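Long-range contacts in putative uncharacterized protein (PDB 3M3I), which is of unknown function but belongs to the cupin superfamily (DUF985), whose members are built on a beta-barrel of two antiparallel sheets: residues 40-45 with 62-67; 86-91 with 169-174; 92-97 with 134-139. All coordinates share one frame; numbering follows the deposited sequence.

Contact 1 of 3, residues 40-45 with 62-67; sequences SEVVRS and TIYFLC
Val-42 packs against two side chains of strand 62-67, Thr-62 and Tyr-64, and its branches can be followed one at a time. CB sits beside the threonine hydroxyl, 3.4 Å from Thr-62 OG1. From there CG1 runs anti to the backbone N (chi1 -170°), which leaves CG2 anti to the carbonyl carbon and aimed at the tyrosine: it lies 3.5 Å from Tyr-64 CD2 and only slightly farther from CE2, approaching the ring obliquely with the two side chains crossing at about a right angle. A short branched residue suits this place, because one methyl can meet the ring while CB stays against Thr-62. Ser-40 OG comes to the edge of the same ring, near its plane, 4.0 Å from Tyr-64 CD2; a weak hydrogen bond to Leu-28 O gives this hydroxyl a polar partner. The backbones carrying these side chains pair antiparallel, strands 38-44 and 56-67 being neighbours in one sheet of the cupin barrel. Ser-40 and Tyr-64 form a hydrogen-bonded pair, with Tyr-64 N to Ser-40 O at 3.2 Å. Farther along, Val-42 N makes a weak bond to Thr-62 O, whereas Thr-62 N reaches Val-43 O at 3.0 Å, an arrangement consistent with a beta bulge. Threonine serves both environments here. Its methyl CG2 meets Val-43 CG2 at 3.6 Å, while OG1 is hydrogen-bonded to Gln-147 OE1 of the second subunit, a side chain that also packs on Val-42 and Tyr-64.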
loop_
_atom_site.group_PDB
_atom_site.type_symbol
_atom_site.label_atom_id
_atom_site.label_comp_id
_atom_site.label_asym_id
_atom_site.label_seq_id
_atom_site.Cartn_x
_atom_site.Cartn_y
_atom_site.Cartn_z
ATOM N N SER A 40 13.688 2.745 0.117
ATOM C CA SER A 40 14.256 1.658 -0.671
ATOM C C SER A 40 13.196 1.033 -1.568
ATOM O O SER A 40 12.051 0.925 -1.184
ATOM C CB SER A 40 14.881 0.594 0.223
ATOM O OG SER A 40 13.894 0.002 1.031
ATOM N N GLU A 41 13.596 0.624 -2.760
ATOM C CA GLU A 41 12.739 -0.141 -3.646
ATOM C C GLU A 41 12.448 -1.516 -3.028
ATOM O O GLU A 41 13.277 -2.079 -2.324
ATOM C CB GLU A 41 13.385 -0.267 -5.035
ATOM C CG GLU A 41 13.562 1.083 -5.739
ATOM C CD GLU A 41 14.180 0.976 -7.140
ATOM O OE1 GLU A 41 13.857 0.014 -7.876
ATOM O OE2 GLU A 41 14.980 1.867 -7.523
ATOM N N VAL A 42 11.242 -2.025 -3.262
ATOM C CA VAL A 42 10.834 -3.320 -2.752
ATOM C C VAL A 42 10.475 -4.178 -3.940
ATOM O O VAL A 42 11.238 -5.059 -4.300
ATOM C CB VAL A 42 9.673 -3.197 -1.743
ATOM C CG1 VAL A 42 9.432 -4.514 -1.038
ATOM C CG2 VAL A 42 9.993 -2.108 -0.729
ATOM N N VAL A 43 9.345 -3.899 -4.582
ATOM C CA VAL A 43 8.967 -4.647 -5.769
ATOM C C VAL A 43 8.585 -3.755 -6.928
ATOM O O VAL A 43 8.186 -2.606 -6.755
ATOM C CB VAL A 43 7.822 -5.645 -5.505
ATOM C CG1 VAL A 43 8.178 -6.545 -4.325
ATOM C CG2 VAL A 43 6.513 -4.917 -5.270
ATOM N N ARG A 44 8.715 -4.349 -8.109
ATOM C CA ARG A 44 8.379 -3.753 -9.385
ATOM C C ARG A 44 7.630 -4.814 -10.229
ATOM O O ARG A 44 8.188 -5.854 -10.556
ATOM C CB ARG A 44 9.680 -3.301 -10.074
ATOM C CG ARG A 44 10.083 -1.855 -9.733
ATOM C CD ARG A 44 11.572 -1.642 -9.478
ATOM N NE ARG A 44 12.388 -1.751 -10.690
ATOM C CZ ARG A 44 12.473 -0.826 -11.648
ATOM N NH1 ARG A 44 11.767 0.305 -11.579
ATOM N NH2 ARG A 44 13.266 -1.044 -12.698
ATOM N N SER A 45 6.368 -4.555 -10.553
ATOM C CA SER A 45 5.575 -5.443 -11.423
ATOM C C SER A 45 6.356 -6.028 -12.601
ATOM O O SER A 45 7.096 -5.328 -13.279
ATOM C CB SER A 45 4.354 -4.688 -11.984
ATOM O OG SER A 45 3.563 -5.518 -12.852
ATOM N N THR A 62 6.722 -0.201 -5.872
ATOM C CA THR A 62 6.481 0.115 -4.449
ATOM C C THR A 62 7.782 0.449 -3.745
ATOM O O THR A 62 8.864 0.084 -4.217
ATOM C CB THR A 62 5.797 -1.042 -3.647
ATOM O OG1 THR A 62 6.800 -1.930 -3.146
ATOM C CG2 THR A 62 4.795 -1.823 -4.495
ATOM N N ILE A 63 7.660 1.145 -2.614
ATOM C CA ILE A 63 8.807 1.519 -1.787
ATOM C C ILE A 63 8.421 1.638 -0.326
ATOM O O ILE A 63 7.260 1.785 0.009
ATOM C CB ILE A 63 9.440 2.876 -2.211
ATOM C CG1 ILE A 63 8.493 4.042 -1.952
ATOM C CG2 ILE A 63 9.848 2.879 -3.684
ATOM C CD1 ILE A 63 9.174 5.395 -2.041
ATOM N N TYR A 64 9.423 1.540 0.541
ATOM C CA TYR A 64 9.313 1.980 1.912
ATOM C C TYR A 64 9.793 3.432 1.959
ATOM O O TYR A 64 10.832 3.749 1.421
ATOM C CB TYR A 64 10.196 1.140 2.794
ATOM C CG TYR A 64 9.728 -0.275 3.060
ATOM C CD1 TYR A 64 8.561 -0.525 3.777
ATOM C CD2 TYR A 64 10.480 -1.357 2.650
ATOM C CE1 TYR A 64 8.158 -1.821 4.053
ATOM C CE2 TYR A 64 10.082 -2.647 2.915
ATOM C CZ TYR A 64 8.929 -2.878 3.619
ATOM O OH TYR A 64 8.546 -4.175 3.888
ATOM N N PHE A 65 9.034 4.319 2.583
ATOM C CA PHE A 65 9.450 5.705 2.716
ATOM C C PHE A 65 9.406 6.150 4.170
ATOM O O PHE A 65 8.379 6.016 4.817
ATOM C CB PHE A 65 8.566 6.615 1.865
ATOM C CG PHE A 65 9.010 8.035 1.871
ATOM C CD1 PHE A 65 10.065 8.447 1.076
ATOM C CD2 PHE A 65 8.408 8.957 2.701
ATOM C CE1 PHE A 65 10.493 9.762 1.091
ATOM C CE2 PHE A 65 8.828 10.276 2.718
ATOM C CZ PHE A 65 9.879 10.675 1.915
ATOM N N LEU A 66 10.518 6.683 4.674
ATOM C CA LEU A 66 10.575 7.243 6.034
ATOM C C LEU A 66 10.924 8.732 5.973
ATOM O O LEU A 66 11.734 9.167 5.158
ATOM C CB LEU A 66 11.546 6.445 6.915
ATOM C CG LEU A 66 11.815 6.864 8.373
ATOM C CD1 LEU A 66 12.287 5.678 9.239
ATOM C CD2 LEU A 66 12.843 7.987 8.441
ATOM N N CYS A 67 10.291 9.502 6.850
ATOM C CA CYS A 67 10.382 10.961 6.887
ATOM C C CYS A 67 10.724 11.361 8.329
ATOM O O CYS A 67 10.260 10.728 9.260
ATOM C CB CYS A 67 9.032 11.529 6.469
ATOM S SG CYS A 67 8.942 13.261 5.953
#

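Contact 2 of 3, residues 86-91 with 169-174; sequences YHAGDP and AGYSLV
Asp-90 grips the turn at 169-170 through both carboxylate oxygens. Ala-169 N gives OD1 of Asp-90 an almost straight bond of 3.1 Å (175° at the hydrogen), and Gly-170 N reaches Asp-90 OD2 at 3.0 Å. Both donors come to the syn sides, well out of the carboxylate plane. Gln-168 N also bonds to OD1, so three successive backbone N-H groups, of 168 to 170, bond to the carboxylate and would be expected to stabilise its negative charge. The backbone of the aspartate is held as well: Asp-90 N meets Tyr-171 O at 2.8 Å, and Asp-90 O accepts the hydroxyl of Ser-172, again 2.8 Å from OG; with chi1 at 177° OG points away from its own N and reaches Asp-90 O. Gly-89 completes the close-packed part. Its CA lies over the face of the Tyr-171 ring, 3.9 Å from the centroid, a CH-pi contact that glycine can make because it has no CB to run into CE1; its positive phi (79°) also suits this residue. Tyr-171 OH is hydrogen-bonded to Trp-24 NE1.

Packing across the segments is looser at Tyr-86 and Ala-88. Tyr-86 CA is 4.1 Å from Val-174 CG1; the Tyr-86 ring lies along its own segment, and its OH is hydrogen-bonded to Gly-89 O. Ala-88 offers a single methyl, 3.8 Å from Tyr-171 OH. The His-87 ring, by contrast, is buried, with NE2 hydrogen-bonded to Ser-175 OG and ND1 to Tyr-86 O of the second subunit. In the antiparallel pairing of 86-88 with 173-174, His-87 N and, weakly, Ala-88 N share Leu-173 O, making a classic beta bulge at the corner the chain turns at Ala-88.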
loop_
_atom_site.group_PDB
_atom_site.type_symbol
_atom_site.label_atom_id
_atom_site.label_comp_id
_atom_site.label_asym_id
_atom_site.label_seq_id
_atom_site.Cartn_x
_atom_site.Cartn_y
_atom_site.Cartn_z
ATOM N N TYR A 86 0.211 4.012 6.051
ATOM C CA TYR A 86 0.853 4.139 7.353
ATOM C C TYR A 86 1.274 2.779 7.977
ATOM O O TYR A 86 0.488 1.846 8.027
ATOM C CB TYR A 86 -0.073 4.880 8.331
ATOM C CG TYR A 86 0.455 4.905 9.750
ATOM C CD1 TYR A 86 0.224 3.833 10.619
ATOM C CD2 TYR A 86 1.213 5.985 10.220
ATOM C CE1 TYR A 86 0.705 3.844 11.923
ATOM C CE2 TYR A 86 1.708 6.006 11.537
ATOM C CZ TYR A 86 1.456 4.925 12.374
ATOM O OH TYR A 86 1.944 4.906 13.653
ATOM N N HIS A 87 2.518 2.706 8.465
ATOM C CA HIS A 87 3.058 1.504 9.125
ATOM C C HIS A 87 3.432 1.747 10.585
ATOM O O HIS A 87 3.101 0.931 11.444
ATOM C CB HIS A 87 4.299 0.998 8.392
ATOM C CG HIS A 87 4.011 0.367 7.067
ATOM N ND1 HIS A 87 2.941 -0.472 6.858
ATOM C CD2 HIS A 87 4.686 0.411 5.895
ATOM C CE1 HIS A 87 2.954 -0.901 5.610
ATOM N NE2 HIS A 87 4.002 -0.380 5.005
ATOM N N ALA A 88 4.144 2.841 10.858
ATOM C CA ALA A 88 4.654 3.121 12.212
ATOM C C ALA A 88 5.094 4.584 12.459
ATOM O O ALA A 88 5.218 5.383 11.532
ATOM C CB ALA A 88 5.798 2.164 12.557
ATOM N N GLY A 89 5.304 4.905 13.737
ATOM C CA GLY A 89 5.785 6.221 14.169
ATOM C C GLY A 89 4.697 7.276 14.199
ATOM O O GLY A 89 3.514 6.962 14.253
ATOM N N ASP A 90 5.109 8.534 14.160
ATOM C CA ASP A 90 4.182 9.654 14.024
ATOM C C ASP A 90 3.374 9.662 12.706
ATOM O O ASP A 90 3.790 9.061 11.686
ATOM C CB ASP A 90 4.943 10.978 14.108
ATOM C CG ASP A 90 5.630 11.189 15.449
ATOM O OD1 ASP A 90 5.006 10.958 16.519
ATOM O OD2 ASP A 90 6.805 11.614 15.428
ATOM N N PRO A 91 2.223 10.374 12.712
ATOM C CA PRO A 91 1.542 10.697 11.466
ATOM C C PRO A 91 2.421 11.461 10.516
ATOM O O PRO A 91 3.221 12.293 10.943
ATOM C CB PRO A 91 0.382 11.602 11.902
ATOM C CG PRO A 91 0.635 11.956 13.295
ATOM C CD PRO A 91 1.446 10.835 13.871
ATOM N N ALA A 169 7.512 10.399 18.320
ATOM C CA ALA A 169 8.417 9.325 17.910
ATOM C C ALA A 169 9.617 9.805 17.079
ATOM O O ALA A 169 10.617 9.101 16.982
ATOM C CB ALA A 169 7.636 8.263 17.139
ATOM N N GLY A 170 9.505 10.984 16.470
ATOM C CA GLY A 170 10.607 11.575 15.699
ATOM C C GLY A 170 10.710 11.139 14.247
ATOM O O GLY A 170 11.653 11.513 13.547
ATOM N N TYR A 171 9.746 10.348 13.782
ATOM C CA TYR A 171 9.746 9.853 12.403
ATOM C C TYR A 171 8.371 9.358 12.000
ATOM O O TYR A 171 7.484 9.235 12.822
ATOM C CB TYR A 171 10.716 8.694 12.261
ATOM C CG TYR A 171 10.162 7.426 12.842
ATOM C CD1 TYR A 171 9.564 6.463 12.031
ATOM C CD2 TYR A 171 10.191 7.206 14.201
ATOM C CE1 TYR A 171 9.037 5.306 12.570
ATOM C CE2 TYR A 171 9.666 6.053 14.749
ATOM C CZ TYR A 171 9.094 5.108 13.925
ATOM O OH TYR A 171 8.584 3.965 14.471
ATOM N N SER A 172 8.219 9.044 10.725
ATOM C CA SER A 172 7.036 8.364 10.230
ATOM C C SER A 172 7.422 7.436 9.104
ATOM O O SER A 172 7.933 7.896 8.091
ATOM C CB SER A 172 6.038 9.374 9.710
ATOM O OG SER A 172 4.918 8.706 9.167
ATOM N N LEU A 173 7.184 6.138 9.282
ATOM C CA LEU A 173 7.471 5.143 8.251
ATOM C C LEU A 173 6.179 4.780 7.500
ATOM O O LEU A 173 5.141 4.533 8.109
ATOM C CB LEU A 173 8.089 3.898 8.883
ATOM C CG LEU A 173 8.320 2.653 8.012
ATOM C CD1 LEU A 173 9.306 2.917 6.892
ATOM C CD2 LEU A 173 8.790 1.487 8.874
ATOM N N VAL A 174 6.249 4.760 6.178
ATOM C CA VAL A 174 5.121 4.369 5.352
ATOM C C VAL A 174 5.603 3.455 4.233
ATOM O O VAL A 174 6.797 3.218 4.078
ATOM C CB VAL A 174 4.381 5.609 4.706
ATOM C CG1 VAL A 174 3.742 6.484 5.750
ATOM C CG2 VAL A 174 5.322 6.428 3.830
#

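Contact 3 of 3, residues 92-97 with 134-139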
loop_
_atom_site.group_PDB
_atom_site.type_symbol
_atom_site.label_atom_id
_atom_site.label_comp_id
_atom_site.label_asym_id
_atom_site.label_seq_id
_atom_site.Cartn_x
_atom_site.Cartn_y
_atom_site.Cartn_z
ATOM N N LEU A 92 2.245 11.184 9.232
ATOM C CA LEU A 92 2.963 11.851 8.167
ATOM C C LEU A 92 2.043 12.945 7.616
ATOM O O LEU A 92 0.915 12.659 7.189
ATOM C CB LEU A 92 3.271 10.833 7.074
ATOM C CG LEU A 92 4.402 11.107 6.091
ATOM C CD1 LEU A 92 5.690 10.476 6.586
ATOM C CD2 LEU A 92 4.037 10.533 4.744
ATOM N N GLN A 93 2.504 14.190 7.635
ATOM C CA GLN A 93 1.727 15.275 7.073
ATOM C C GLN A 93 2.096 15.446 5.616
ATOM O O GLN A 93 3.247 15.740 5.283
ATOM C CB GLN A 93 1.940 16.575 7.835
ATOM C CG GLN A 93 0.976 17.655 7.403
ATOM C CD GLN A 93 1.121 18.935 8.182
ATOM O OE1 GLN A 93 1.426 18.926 9.365
ATOM N NE2 GLN A 93 0.877 20.047 7.520
ATOM N N LEU A 94 1.107 15.228 4.759
ATOM C CA LEU A 94 1.251 15.344 3.330
ATOM C C LEU A 94 0.755 16.726 2.948
ATOM O O LEU A 94 -0.326 17.142 3.375
ATOM C CB LEU A 94 0.413 14.285 2.610
ATOM C CG LEU A 94 1.026 12.917 2.371
ATOM C CD1 LEU A 94 -0.044 11.930 1.942
ATOM C CD2 LEU A 94 2.094 13.050 1.290
ATOM N N HIS A 95 1.543 17.422 2.143
ATOM C CA HIS A 95 1.219 18.757 1.669
ATOM C C HIS A 95 0.938 18.632 0.187
ATOM O O HIS A 95 1.876 18.538 -0.599
ATOM C CB HIS A 95 2.406 19.701 1.904
ATOM C CG HIS A 95 2.825 19.804 3.340
ATOM N ND1 HIS A 95 2.770 20.982 4.051
ATOM C CD2 HIS A 95 3.316 18.872 4.191
ATOM C CE1 HIS A 95 3.210 20.771 5.278
ATOM N NE2 HIS A 95 3.539 19.496 5.389
ATOM N N VAL A 96 -0.326 18.635 -0.201
ATOM C CA VAL A 96 -0.720 18.317 -1.575
ATOM C C VAL A 96 -1.345 19.527 -2.279
ATOM O O VAL A 96 -2.409 19.988 -1.883
ATOM C CB VAL A 96 -1.744 17.147 -1.591
ATOM C CG1 VAL A 96 -2.110 16.764 -3.009
ATOM C CG2 VAL A 96 -1.197 15.933 -0.852
ATOM N N ILE A 97 -0.693 20.045 -3.318
ATOM C CA ILE A 97 -1.321 21.049 -4.169
ATOM C C ILE A 97 -1.839 20.313 -5.405
ATOM O O ILE A 97 -1.059 19.770 -6.168
ATOM C CB ILE A 97 -0.355 22.173 -4.597
ATOM C CG1 ILE A 97 0.408 22.745 -3.395
ATOM C CG2 ILE A 97 -1.137 23.267 -5.309
ATOM C CD1 ILE A 97 1.713 23.445 -3.756
ATOM N N VAL A 134 -3.021 16.709 4.557
ATOM C CA VAL A 134 -3.509 15.383 4.919
ATOM C C VAL A 134 -2.539 14.734 5.897
ATOM O O VAL A 134 -1.332 14.742 5.672
ATOM C CB VAL A 134 -3.666 14.506 3.667
ATOM C CG1 VAL A 134 -4.120 13.105 4.023
ATOM C CG2 VAL A 134 -4.641 15.151 2.698
ATOM N N LEU A 135 -3.071 14.199 6.993
ATOM C CA LEU A 135 -2.277 13.420 7.941
ATOM C C LEU A 135 -2.466 11.950 7.635
ATOM O O LEU A 135 -3.552 11.458 7.769
ATOM C CB LEU A 135 -2.716 13.690 9.375
ATOM C CG LEU A 135 -2.387 15.071 9.947
ATOM C CD1 LEU A 135 -3.279 15.385 11.140
ATOM C CD2 LEU A 135 -0.936 15.150 10.331
ATOM N N VAL A 136 -1.412 11.261 7.208
ATOM C CA VAL A 136 -1.423 9.802 7.050
ATOM C C VAL A 136 -1.019 9.209 8.391
ATOM O O VAL A 136 0.097 9.438 8.858
ATOM C CB VAL A 136 -0.427 9.354 5.943
ATOM C CG1 VAL A 136 -0.246 7.812 5.933
ATOM C CG2 VAL A 136 -0.902 9.849 4.597
ATOM N N GLY A 137 -1.930 8.475 9.028
ATOM C CA GLY A 137 -1.692 8.004 10.410
ATOM C C GLY A 137 -2.729 7.001 10.881
ATOM O O GLY A 137 -3.624 6.632 10.115
ATOM N N ALA A 138 -2.604 6.570 12.138
ATOM C CA ALA A 138 -3.439 5.495 12.698
ATOM C C ALA A 138 -4.458 5.955 13.752
ATOM O O ALA A 138 -5.229 5.141 14.264
ATOM C CB ALA A 138 -2.546 4.396 13.290
ATOM N N ARG A 139 -4.441 7.235 14.116
ATOM C CA ARG A 139 -5.490 7.774 14.956
ATOM C C ARG A 139 -6.510 8.402 14.042
ATOM O O ARG A 139 -6.549 9.624 13.845
ATOM C CB ARG A 139 -4.954 8.789 15.955
ATOM C CG ARG A 139 -4.065 8.186 17.027
ATOM C CD ARG A 139 -2.976 9.178 17.385
ATOM N NE ARG A 139 -2.250 8.853 18.611
ATOM C CZ ARG A 139 -1.213 9.555 19.058
ATOM N NH1 ARG A 139 -0.774 10.618 18.380
ATOM N NH2 ARG A 139 -0.603 9.195 20.176
#
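Leu-92 and Leu-94 form antiparallel hydrogen-bonded pairs with Val-136 and Val-134, the strand axes coming within 4.6 Å at 145°. Each pair has two N-H...O bonds; Leu-94 N to Val-134 O, at 2.6 Å, lies nearly along the carbonyl direction, and Val-136 N to Leu-92 O is 2.7 Å. Between them, in the non-hydrogen-bonded pair of Gln-93 and Leu-135, the alpha carbons approach the flanking carbonyls: Leu-135 CA lies 3.4 Å from Leu-92 O.

Four aliphatic side chains share one face. Leu-92 CB stands across from Val-136 CB at 4.1 Å, and Leu-94 CB faces Val-134 CB in the same way. The closest side-chain meeting is diagonal, between Leu-94 CD1 and Val-136 CG2 at 3.5 Å. Leu-94 makes it by setting CG anti to its carbonyl carbon (chi1 -87°), which sends the branched end toward the valine. A leucine is long enough to reach Trp-84 while leaving its CB against the neighbouring strand. On the reverse face Leu-135 CD2 touches Gln-93 CB at 4.1 Å, so the glutamine contributes its aliphatic part here while its extended chain carries the amide away from Leu-135; its side chain also touches Ser-159 of the next strand. The two leucines and two valines form part of one face of an antiparallel sheet of the cupin fold, meeting strand 81-87 of the other sheet: both leucines pack on Trp-84 and Val-136 on Tyr-86.

In the fold
From the N terminus, contact 1 comes first: the chain leaves 40-45, passes through strand 48-50 and returns at 62-67, closing a short loop before the others begin. Contact 2 opens at 86-91 and is not closed until 169-174. Contact 3 is nested inside that loop, since 92-97 follows directly and makes its contact with 134-139. Contacts 1 and 2 belong to one sheet, where strands 56-67 and 172-179 are neighbours and Phe-65 O probably accepts a hydrogen bond from Val-174 N. Contact 3 lies in the second sheet, reached round the corner at residue 88. Leu-92 CD1 bridges the groups, packing on both Cys-67 and Ser-172.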